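PDB 1DMH: catechol 1,2-dioxygenase from Acinetobacter sp., which catalyses the intradiol cleavage of catechol by O2 to cis,cis-muconate, using one ferric iron per subunit of the homodimer. Local coordinates for residues A[72-77]-A[209-214]; A[138-143]-A[149-154]; A[194-199]-A[265-270]. One frame throughout, in Å; residues are numbered along the deposited sequence.

Interaction 1 of 3, residues A[72-77]-A[209-214]; sequences GLLSPG and QQLLNQ. With MCT (4-methylcatechol), chain D; LIO ([1-pentadecanoyl-2-decanoyl-glycerol-3-yl]phosphonyl choline), chain E.
Leu211, on helix 207-214, meets Leu74 of the short helix 71-77 in a sparse leucine contact between the two parts of the subunit. The CB of Leu211 leaves the backbone pointing at helix 71-77. Its CG lies 4.2 Å from C34 of the bound phospholipid, a carbon of the shorter acyl chain. One branch then carries the contact: CD1 of Leu211 reaches CD2 of Leu74 at 4.1 Å and sits almost as close to the other methyl of that residue, so it rests against the fork of Leu74. The two side chains run at about a right angle to each other. Tyr61 of helix 52-67 touches both leucines, and Val30 of the second subunit packs on Leu211.

Apart from this pair the helices touch more lightly, with CD2 of Leu212 lying 4.4 Å from O of Gly77. That carbonyl accepts a hydrogen bond from Arg217 NH1, and the Arg217 side chain also touches Leu212.

Helix 71-77 also presents residues to the bound 4-methylcatechol. CD1 of Leu73 lies 3.7 Å from C6 of its ring. Pro76, where the helix kinks because the proline N has no bond to the preceding turn, has its CG beside the ligand methyl, at a modelled separation short enough to be doubtful.

The helical zipper of this enzyme is built from five N-terminal helices of each subunit, and helix 71-77 belongs to that N-terminal part. Across the contact the chemistry is almost wholly apolar, without a hydrogen bond. Dispersion and the exclusion of water are probably what the two segments gain from each other directly, and lipid continues this apolar surface, since Leu74 too has a bound phospholipid about 4 Å from its side chain.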
loop_
_atom_site.group_PDB
_atom_site.type_symbol
_atom_site.label_atom_id
_atom_site.label_comp_id
_atom_site.label_asym_id
_atom_site.label_seq_id
_atom_site.Cartn_x
_atom_site.Cartn_y
_atom_site.Cartn_z
ATOM N N GLY A 72 1.024 9.185 -0.023
ATOM C CA GLY A 72 0.611 10.501 0.461
ATOM C C GLY A 72 0.086 11.407 -0.639
ATOM O O GLY A 72 -0.374 12.523 -0.374
ATOM N N LEU A 73 0.154 10.922 -1.879
ATOM C CA LEU A 73 -0.347 11.667 -3.035
ATOM C C LEU A 73 -1.719 11.048 -3.379
ATOM O O LEU A 73 -2.687 11.753 -3.710
ATOM C CB LEU A 73 0.635 11.526 -4.198
ATOM C CG LEU A 73 0.373 12.400 -5.417
ATOM C CD1 LEU A 73 0.483 13.893 -5.023
ATOM C CD2 LEU A 73 1.403 12.042 -6.506
ATOM N N LEU A 74 -1.817 9.729 -3.253
ATOM C CA LEU A 74 -3.091 9.040 -3.514
ATOM C C LEU A 74 -4.116 9.388 -2.408
ATOM O O LEU A 74 -5.304 9.547 -2.683
ATOM C CB LEU A 74 -2.934 7.505 -3.500
ATOM C CG LEU A 74 -3.797 6.616 -4.418
ATOM C CD1 LEU A 74 -4.083 5.329 -3.693
ATOM C CD2 LEU A 74 -5.009 7.315 -4.915
ATOM N N SER A 75 -3.649 9.479 -1.160
ATOM C CA SER A 75 -4.513 9.789 -0.031
ATOM C C SER A 75 -5.379 11.018 -0.328
ATOM O O SER A 75 -6.604 10.936 -0.281
ATOM C CB SER A 75 -3.670 10.019 1.230
ATOM O OG SER A 75 -4.475 10.314 2.355
ATOM N N PRO A 76 -4.763 12.179 -0.605
ATOM C CA PRO A 76 -5.640 13.323 -0.889
ATOM C C PRO A 76 -6.508 13.149 -2.149
ATOM O O PRO A 76 -7.625 13.669 -2.210
ATOM C CB PRO A 76 -4.651 14.504 -0.974
ATOM C CG PRO A 76 -3.362 13.825 -1.444
ATOM C CD PRO A 76 -3.348 12.596 -0.563
ATOM N N GLY A 77 -6.006 12.397 -3.129
ATOM C CA GLY A 77 -6.755 12.177 -4.367
ATOM C C GLY A 77 -8.031 11.383 -4.135
ATOM O O GLY A 77 -9.016 11.559 -4.838
ATOM N N GLN A 209 -1.826 8.610 -10.710
ATOM C CA GLN A 209 -2.499 8.981 -11.933
ATOM C C GLN A 209 -3.103 7.763 -12.612
ATOM O O GLN A 209 -4.192 7.846 -13.203
ATOM C CB GLN A 209 -1.539 9.685 -12.876
ATOM C CG GLN A 209 -2.252 10.269 -14.085
ATOM C CD GLN A 209 -3.325 11.252 -13.680
ATOM O OE1 GLN A 209 -4.511 11.027 -13.924
ATOM N NE2 GLN A 209 -2.920 12.341 -13.047
ATOM N N GLN A 210 -2.400 6.634 -12.562
ATOM C CA GLN A 210 -2.939 5.414 -13.148
ATOM C C GLN A 210 -4.295 5.066 -12.530
ATOM O O GLN A 210 -5.232 4.732 -13.253
ATOM C CB GLN A 210 -1.986 4.241 -12.943
ATOM C CG GLN A 210 -0.635 4.461 -13.599
ATOM C CD GLN A 210 -0.737 4.609 -15.116
ATOM O OE1 GLN A 210 0.195 5.114 -15.774
ATOM N NE2 GLN A 210 -1.865 4.151 -15.686
ATOM N N LEU A 211 -4.413 5.136 -11.205
ATOM C CA LEU A 211 -5.685 4.825 -10.579
ATOM C C LEU A 211 -6.736 5.890 -10.964
ATOM O O LEU A 211 -7.870 5.545 -11.340
ATOM C CB LEU A 211 -5.552 4.776 -9.057
ATOM C CG LEU A 211 -6.459 3.753 -8.365
ATOM C CD1 LEU A 211 -6.471 4.019 -6.874
ATOM C CD2 LEU A 211 -7.847 3.791 -8.913
ATOM N N LEU A 212 -6.377 7.172 -10.874
ATOM C CA LEU A 212 -7.318 8.246 -11.206
ATOM C C LEU A 212 -7.849 8.072 -12.624
ATOM O O LEU A 212 -9.012 8.363 -12.890
ATOM C CB LEU A 212 -6.659 9.625 -11.043
ATOM C CG LEU A 212 -6.370 10.080 -9.602
ATOM C CD1 LEU A 212 -5.455 11.311 -9.575
ATOM C CD2 LEU A 212 -7.711 10.376 -8.901
ATOM N N ASN A 213 -7.005 7.577 -13.528
ATOM C CA ASN A 213 -7.441 7.354 -14.897
ATOM C C ASN A 213 -8.585 6.365 -14.927
ATOM O O ASN A 213 -9.555 6.566 -15.668
ATOM C CB ASN A 213 -6.320 6.803 -15.778
ATOM C CG ASN A 213 -5.298 7.856 -16.170
ATOM O OD1 ASN A 213 -5.559 9.066 -16.074
ATOM N ND2 ASN A 213 -4.130 7.398 -16.657
ATOM N N GLN A 214 -8.479 5.305 -14.122
ATOM C CA GLN A 214 -9.510 4.273 -14.058
ATOM C C GLN A 214 -10.844 4.798 -13.517
ATOM O O GLN A 214 -11.870 4.167 -13.719
ATOM C CB GLN A 214 -9.058 3.114 -13.183
ATOM C CG GLN A 214 -7.802 2.400 -13.644
ATOM C CD GLN A 214 -7.973 1.709 -14.973
ATOM O OE1 GLN A 214 -8.924 0.953 -15.176
ATOM N NE2 GLN A 214 -7.040 1.948 -15.886
HETATM C C1 MCT D . -0.914 17.446 -3.245
HETATM C C2 MCT D . -0.931 18.559 -2.386
HETATM C C3 MCT D . -0.134 19.673 -2.721
HETATM O O3 MCT D . -0.142 20.767 -1.895
HETATM C C4 MCT D . 0.652 19.694 -3.861
HETATM O O4 MCT D . 1.404 20.808 -4.141
HETATM C C5 MCT D . 0.685 18.622 -4.713
HETATM C C6 MCT D . -0.146 17.435 -4.383
HETATM C C MCT D . -1.772 16.215 -2.898
HETATM C C1 LIO E . -6.667 -2.719 -14.556
HETATM C C2 LIO E . -6.754 -2.061 -13.341
HETATM C C3 LIO E . -7.570 -2.810 -12.510
HETATM C C4 LIO E . -5.785 -4.834 -18.178
HETATM C C5 LIO E . -5.472 -4.455 -19.650
HETATM C C6 LIO E . -4.355 -6.596 -20.153
HETATM C C7 LIO E . -5.122 -5.187 -21.941
HETATM C C8 LIO E . -6.721 -6.363 -20.598
HETATM C C11 LIO E . -8.974 -4.658 -11.776
HETATM C C12 LIO E . -8.926 -3.882 -10.438
HETATM C C13 LIO E . -9.596 -4.651 -9.312
HETATM C C14 LIO E . -9.109 -4.101 -7.979
HETATM C C15 LIO E . -9.609 -5.007 -6.850
HETATM C C16 LIO E . -8.874 -4.666 -5.561
HETATM C C17 LIO E . -9.360 -5.558 -4.419
HETATM C C18 LIO E . -9.253 -4.801 -3.095
HETATM C C19 LIO E . -7.784 -4.559 -2.765
HETATM C C20 LIO E . -7.363 -5.487 -1.651
HETATM C C21 LIO E . -6.121 -4.919 -0.982
HETATM C C22 LIO E . -5.648 -5.919 0.071
HETATM C C23 LIO E . -4.300 -5.488 0.623
HETATM C C24 LIO E . -3.848 -6.501 1.667
HETATM C C25 LIO E . -2.366 -6.795 1.473
HETATM C C31 LIO E . -5.199 -0.924 -11.495
HETATM C C32 LIO E . -6.322 -0.496 -10.527
HETATM C C33 LIO E . -6.041 -1.074 -9.126
HETATM C C34 LIO E . -6.964 -0.405 -8.104
HETATM C C35 LIO E . -6.849 -1.100 -6.750
HETATM C C36 LIO E . -6.272 -0.121 -5.734
HETATM C C37 LIO E . -6.841 -0.401 -4.342
HETATM C C38 LIO E . -6.235 0.598 -3.347
HETATM C C39 LIO E . -7.350 1.395 -2.665
HETATM C C40 LIO E . -6.791 2.119 -1.437
HETATM N N LIO E . -5.419 -5.650 -20.571
HETATM O O2 LIO E . -5.430 -1.645 -12.775
HETATM O O3 LIO E . -8.220 -4.058 -12.897
HETATM O O11 LIO E . -9.602 -5.717 -11.912
HETATM O O31 LIO E . -4.023 -0.651 -11.191
HETATM O O1P LIO E . -8.329 -3.839 -16.710
HETATM O O2P LIO E . -7.353 -2.147 -18.210
HETATM O O3P LIO E . -6.932 -1.998 -15.788
HETATM O O4P LIO E . -5.875 -3.814 -17.133
HETATM P P LIO E . -7.125 -2.955 -16.954
#

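Interaction 2 of 3, residues A[138-143]-A[149-154]; sequences GTIFDA and PNAKVE
Ile140 packs against Ala151 and Val153 with two different branches. Its CG2, anti to the backbone N, meets CB of Ala151 at 3.9 Å. Its CG1, which lies beside the backbone N (chi1 -61°), comes to 3.7 Å from CG2 of Val153, and CD1 touches that same methyl at 3.9 Å. The side chains of Ile140 and Val153 run alongside each other with their ends pointing opposite ways, and all three residues are buried. Val229, Leu290 and Thr184 touch Ile140 as well.

Toward the turn the contact opens out. Asn150 is exposed, and Lys152 points away from 138-143, its side chain touching Ser181 and Ile183 of strand 179-183. Within the connecting turn, Asp142 OD1 accepts hydrogen bonds from the N atoms of both Asp144 and Lys146. Beside Ile140 on its own strand, CG2 of Thr139 lies 3.8 Å above one face of the Phe141 ring, near its rim.

Although only a short loop joins them, strands 133-141 and 152-157 do not pair as a hairpin. The first bonds to strands 189-195 and 283-291, the second to 179-183 and 220-230, consistent with the chain crossing between the two layers of the intradiol dioxygenase beta sandwich. With no hydrogen bond between the two segments, they are joined here by packed aliphatic side chains, while each backbone spends its polar groups on other partners.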
loop_
_atom_site.group_PDB
_atom_site.type_symbol
_atom_site.label_atom_id
_atom_site.label_comp_id
_atom_site.label_asym_id
_atom_site.label_seq_id
_atom_site.Cartn_x
_atom_site.Cartn_y
_atom_site.Cartn_z
ATOM N N GLY A 138 0.523 40.275 4.099
ATOM C CA GLY A 138 -0.710 40.285 4.842
ATOM C C GLY A 138 -0.442 40.522 6.301
ATOM O O GLY A 138 0.690 40.787 6.700
ATOM N N THR A 139 -1.496 40.425 7.094
ATOM C CA THR A 139 -1.395 40.628 8.526
ATOM C C THR A 139 -1.919 39.380 9.218
ATOM O O THR A 139 -2.836 38.733 8.717
ATOM C CB THR A 139 -2.268 41.836 8.983
ATOM O OG1 THR A 139 -1.816 43.037 8.339
ATOM C CG2 THR A 139 -2.199 42.002 10.515
ATOM N N ILE A 140 -1.325 39.030 10.353
ATOM C CA ILE A 140 -1.812 37.890 11.114
ATOM C C ILE A 140 -2.597 38.459 12.304
ATOM O O ILE A 140 -2.085 39.302 13.029
ATOM C CB ILE A 140 -0.656 37.019 11.653
ATOM C CG1 ILE A 140 0.173 36.477 10.485
ATOM C CG2 ILE A 140 -1.225 35.883 12.530
ATOM C CD1 ILE A 140 -0.640 35.641 9.484
ATOM N N PHE A 141 -3.833 38.009 12.496
ATOM C CA PHE A 141 -4.664 38.469 13.610
ATOM C C PHE A 141 -4.868 37.400 14.674
ATOM O O PHE A 141 -5.063 36.233 14.334
ATOM C CB PHE A 141 -6.033 38.902 13.111
ATOM C CG PHE A 141 -5.996 40.073 12.187
ATOM C CD1 PHE A 141 -5.899 41.368 12.693
ATOM C CD2 PHE A 141 -6.073 39.897 10.813
ATOM C CE1 PHE A 141 -5.887 42.473 11.844
ATOM C CE2 PHE A 141 -6.064 41.002 9.947
ATOM C CZ PHE A 141 -5.971 42.288 10.468
ATOM N N ASP A 142 -4.831 37.793 15.951
ATOM C CA ASP A 142 -5.059 36.839 17.030
ATOM C C ASP A 142 -6.545 36.546 17.138
ATOM O O ASP A 142 -7.357 37.077 16.364
ATOM C CB ASP A 142 -4.528 37.334 18.388
ATOM C CG ASP A 142 -5.213 38.611 18.892
ATOM O OD1 ASP A 142 -6.381 38.898 18.556
ATOM O OD2 ASP A 142 -4.572 39.316 19.689
ATOM N N ALA A 143 -6.909 35.702 18.095
ATOM C CA ALA A 143 -8.301 35.338 18.241
ATOM C C ALA A 143 -9.225 36.528 18.529
ATOM O O ALA A 143 -10.441 36.415 18.349
ATOM C CB ALA A 143 -8.453 34.267 19.314
ATOM N N PRO A 149 2.089 40.337 16.421
ATOM C CA PRO A 149 3.521 40.285 16.099
ATOM C C PRO A 149 4.097 38.980 16.637
ATOM O O PRO A 149 3.527 38.362 17.527
ATOM C CB PRO A 149 4.084 41.511 16.830
ATOM C CG PRO A 149 3.189 41.603 18.018
ATOM C CD PRO A 149 1.815 41.430 17.367
ATOM N N ASN A 150 5.217 38.553 16.085
ATOM C CA ASN A 150 5.865 37.334 16.528
ATOM C C ASN A 150 5.209 36.005 16.177
ATOM O O ASN A 150 5.629 34.961 16.683
ATOM C CB ASN A 150 6.112 37.416 18.027
ATOM C CG ASN A 150 7.050 38.568 18.386
ATOM O OD1 ASN A 150 7.139 38.965 19.547
ATOM N ND2 ASN A 150 7.760 39.107 17.383
ATOM N N ALA A 151 4.193 36.033 15.318
ATOM C CA ALA A 151 3.554 34.797 14.876
ATOM C C ALA A 151 4.514 34.211 13.842
ATOM O O ALA A 151 5.229 34.955 13.162
ATOM C CB ALA A 151 2.192 35.108 14.236
ATOM N N LYS A 152 4.575 32.891 13.716
ATOM C CA LYS A 152 5.479 32.310 12.717
ATOM C C LYS A 152 4.663 31.851 11.515
ATOM O O LYS A 152 3.811 30.963 11.630
ATOM C CB LYS A 152 6.217 31.119 13.288
ATOM C CG LYS A 152 7.224 30.447 12.362
ATOM C CD LYS A 152 7.877 29.357 13.180
ATOM C CE LYS A 152 9.033 28.692 12.502
ATOM N NZ LYS A 152 9.817 27.896 13.504
ATOM N N VAL A 153 4.924 32.480 10.376
ATOM C CA VAL A 153 4.217 32.176 9.145
ATOM C C VAL A 153 5.141 31.337 8.266
ATOM O O VAL A 153 6.217 31.805 7.884
ATOM C CB VAL A 153 3.849 33.475 8.379
ATOM C CG1 VAL A 153 3.060 33.135 7.112
ATOM C CG2 VAL A 153 3.035 34.418 9.280
ATOM N N GLU A 154 4.743 30.102 7.969
ATOM C CA GLU A 154 5.543 29.249 7.103
ATOM C C GLU A 154 4.860 29.112 5.746
ATOM O O GLU A 154 3.704 28.728 5.672
ATOM C CB GLU A 154 5.725 27.876 7.723
ATOM C CG GLU A 154 6.398 27.954 9.062
ATOM C CD GLU A 154 6.650 26.587 9.652
ATOM O OE1 GLU A 154 7.430 25.813 9.062
ATOM O OE2 GLU A 154 6.058 26.294 10.703
#

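Interaction 3 of 3, residues A[194-199]-A[265-270]; sequences TILPAG and AVEHTD
Leu196 directs its two methyls at different neighbours on the 265-270 segment. CD2 lies 4.3 Å from CB of Ala265, a light apolar touch, while CD1 comes to 4.4 Å from OE2 of Glu267. Glu267 starts out to one side of Leu196, and the turn about its CB-CG bond (chi2 -73°) brings the carboxylate round toward the leucine methyl.

The carboxylate is fixed from its other oxygen, since OE1 of Glu267 is hydrogen-bonded to His132 NE2. The backbone of His132 also bonds to that of Leu196, so one residue holds both sides of the contact in place. In the beta core of this intradiol dioxygenase, strand 189-195 runs antiparallel to 133-141, and strand 262-268 lies between 237-243 and 283-291; the contact therefore joins residues at or near the end of strand 189-195 to strand 262-268, at the surface of the domain.

Leu134 of strand 133-141 touches Leu196, and Ile225, a catechol-binding residue, has its side chain about 6 Å from that of Leu196 at the nearest atoms. On the other segment, Met286 packs on Ala265 and Ala284 on Glu267. Farther along, the ring of His268 stacks with that of Phe283, and Asp270, at the N-cap of helix 271-276, accepts a hydrogen bond from Ala273 N through OD1.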
loop_
_atom_site.group_PDB
_atom_site.type_symbol
_atom_site.label_atom_id
_atom_site.label_comp_id
_atom_site.label_asym_id
_atom_site.label_seq_id
_atom_site.Cartn_x
_atom_site.Cartn_y
_atom_site.Cartn_z
ATOM N N THR A 194 8.463 36.490 -4.056
ATOM C CA THR A 194 8.690 35.163 -4.607
ATOM C C THR A 194 8.197 35.186 -6.067
ATOM O O THR A 194 8.263 36.241 -6.711
ATOM C CB THR A 194 7.949 34.103 -3.768
ATOM O OG1 THR A 194 8.308 32.803 -4.232
ATOM C CG2 THR A 194 6.446 34.288 -3.846
ATOM N N ILE A 195 7.759 34.050 -6.610
ATOM C CA ILE A 195 7.216 34.044 -7.970
ATOM C C ILE A 195 5.846 33.355 -7.943
ATOM O O ILE A 195 5.544 32.605 -7.009
ATOM C CB ILE A 195 8.125 33.283 -8.993
ATOM C CG1 ILE A 195 8.312 31.836 -8.549
ATOM C CG2 ILE A 195 9.471 33.986 -9.151
ATOM C CD1 ILE A 195 9.030 30.981 -9.566
ATOM N N LEU A 196 5.019 33.624 -8.949
ATOM C CA LEU A 196 3.703 32.987 -9.039
ATOM C C LEU A 196 3.882 31.524 -9.368
ATOM O O LEU A 196 4.553 31.178 -10.333
ATOM C CB LEU A 196 2.849 33.590 -10.147
ATOM C CG LEU A 196 1.827 34.656 -9.805
ATOM C CD1 LEU A 196 1.082 34.989 -11.089
ATOM C CD2 LEU A 196 0.845 34.157 -8.757
ATOM N N PRO A 197 3.305 30.640 -8.554
ATOM C CA PRO A 197 3.444 29.216 -8.836
ATOM C C PRO A 197 2.496 28.810 -9.952
ATOM O O PRO A 197 1.556 29.550 -10.286
ATOM C CB PRO A 197 3.063 28.583 -7.510
ATOM C CG PRO A 197 1.957 29.469 -7.074
ATOM C CD PRO A 197 2.581 30.840 -7.290
ATOM N N ALA A 198 2.762 27.647 -10.538
ATOM C CA ALA A 198 1.909 27.082 -11.586
ATOM C C ALA A 198 1.258 25.897 -10.884
ATOM O O ALA A 198 1.798 25.394 -9.904
ATOM C CB ALA A 198 2.756 26.578 -12.770
ATOM N N GLY A 199 0.104 25.466 -11.367
ATOM C CA GLY A 199 -0.550 24.321 -10.766
ATOM C C GLY A 199 0.366 23.105 -10.783
ATOM O O GLY A 199 1.372 23.059 -11.506
ATOM N N ALA A 265 -4.512 37.725 -7.884
ATOM C CA ALA A 265 -3.142 38.211 -7.992
ATOM C C ALA A 265 -3.250 39.417 -8.931
ATOM O O ALA A 265 -3.442 39.249 -10.134
ATOM C CB ALA A 265 -2.244 37.152 -8.607
ATOM N N VAL A 266 -3.159 40.618 -8.380
ATOM C CA VAL A 266 -3.242 41.847 -9.159
ATOM C C VAL A 266 -1.942 42.153 -9.902
ATOM O O VAL A 266 -0.863 42.146 -9.303
ATOM C CB VAL A 266 -3.564 43.027 -8.241
ATOM C CG1 VAL A 266 -3.510 44.324 -9.010
ATOM C CG2 VAL A 266 -4.927 42.814 -7.609
ATOM N N GLU A 267 -2.036 42.429 -11.200
ATOM C CA GLU A 267 -0.848 42.731 -11.999
ATOM C C GLU A 267 -0.527 44.216 -12.066
ATOM O O GLU A 267 -1.390 45.043 -12.364
ATOM C CB GLU A 267 -1.012 42.191 -13.415
ATOM C CG GLU A 267 -1.135 40.689 -13.484
ATOM C CD GLU A 267 0.185 39.971 -13.224
ATOM O OE1 GLU A 267 1.241 40.646 -13.118
ATOM O OE2 GLU A 267 0.162 38.716 -13.143
ATOM N N HIS A 268 0.724 44.544 -11.783
ATOM C CA HIS A 268 1.183 45.922 -11.814
ATOM C C HIS A 268 2.204 46.073 -12.925
ATOM O O HIS A 268 3.124 45.261 -13.039
ATOM C CB HIS A 268 1.809 46.277 -10.479
ATOM C CG HIS A 268 0.831 46.267 -9.352
ATOM N ND1 HIS A 268 -0.083 47.277 -9.155
ATOM C CD2 HIS A 268 0.567 45.329 -8.412
ATOM C CE1 HIS A 268 -0.869 46.964 -8.142
ATOM N NE2 HIS A 268 -0.495 45.786 -7.673
ATOM N N THR A 269 2.028 47.097 -13.757
ATOM C CA THR A 269 2.945 47.357 -14.864
ATOM C C THR A 269 3.405 48.793 -14.862
ATOM O O THR A 269 4.379 49.129 -15.518
ATOM C CB THR A 269 2.283 47.105 -16.218
ATOM O OG1 THR A 269 1.008 47.756 -16.240
ATOM C CG2 THR A 269 2.110 45.627 -16.464
ATOM N N ASP A 270 2.712 49.644 -14.119
ATOM C CA ASP A 270 3.081 51.044 -14.104
ATOM C C ASP A 270 4.360 51.292 -13.318
ATOM O O ASP A 270 4.560 50.756 -12.225
ATOM C CB ASP A 270 1.944 51.873 -13.534
ATOM C CG ASP A 270 1.860 51.774 -12.049
ATOM O OD1 ASP A 270 2.611 52.512 -11.370
ATOM O OD2 ASP A 270 1.069 50.937 -11.559
#

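Interactions 1 and 2 are buried, whereas interaction 3 lies at the surface, and none contains a hydrogen bond between its segments. Interaction 1 joins helices near the lipid and the bound 4-methylcatechol, with the second subunit close by. Interactions 2 and 3 belong to the beta core, where strands 133-141 and 189-195 are sheet neighbours; the nearest atoms of interactions 2 and 3 are about 11 Å apart. Interactions 1 and 2 sit on opposite sides of the centre of the chain, 34 Å apart between centres. The methyl contacts are shorter in interaction 2 than in interaction 1, although the buried areas are similar, and in interaction 3 a carboxylate joins at the edge.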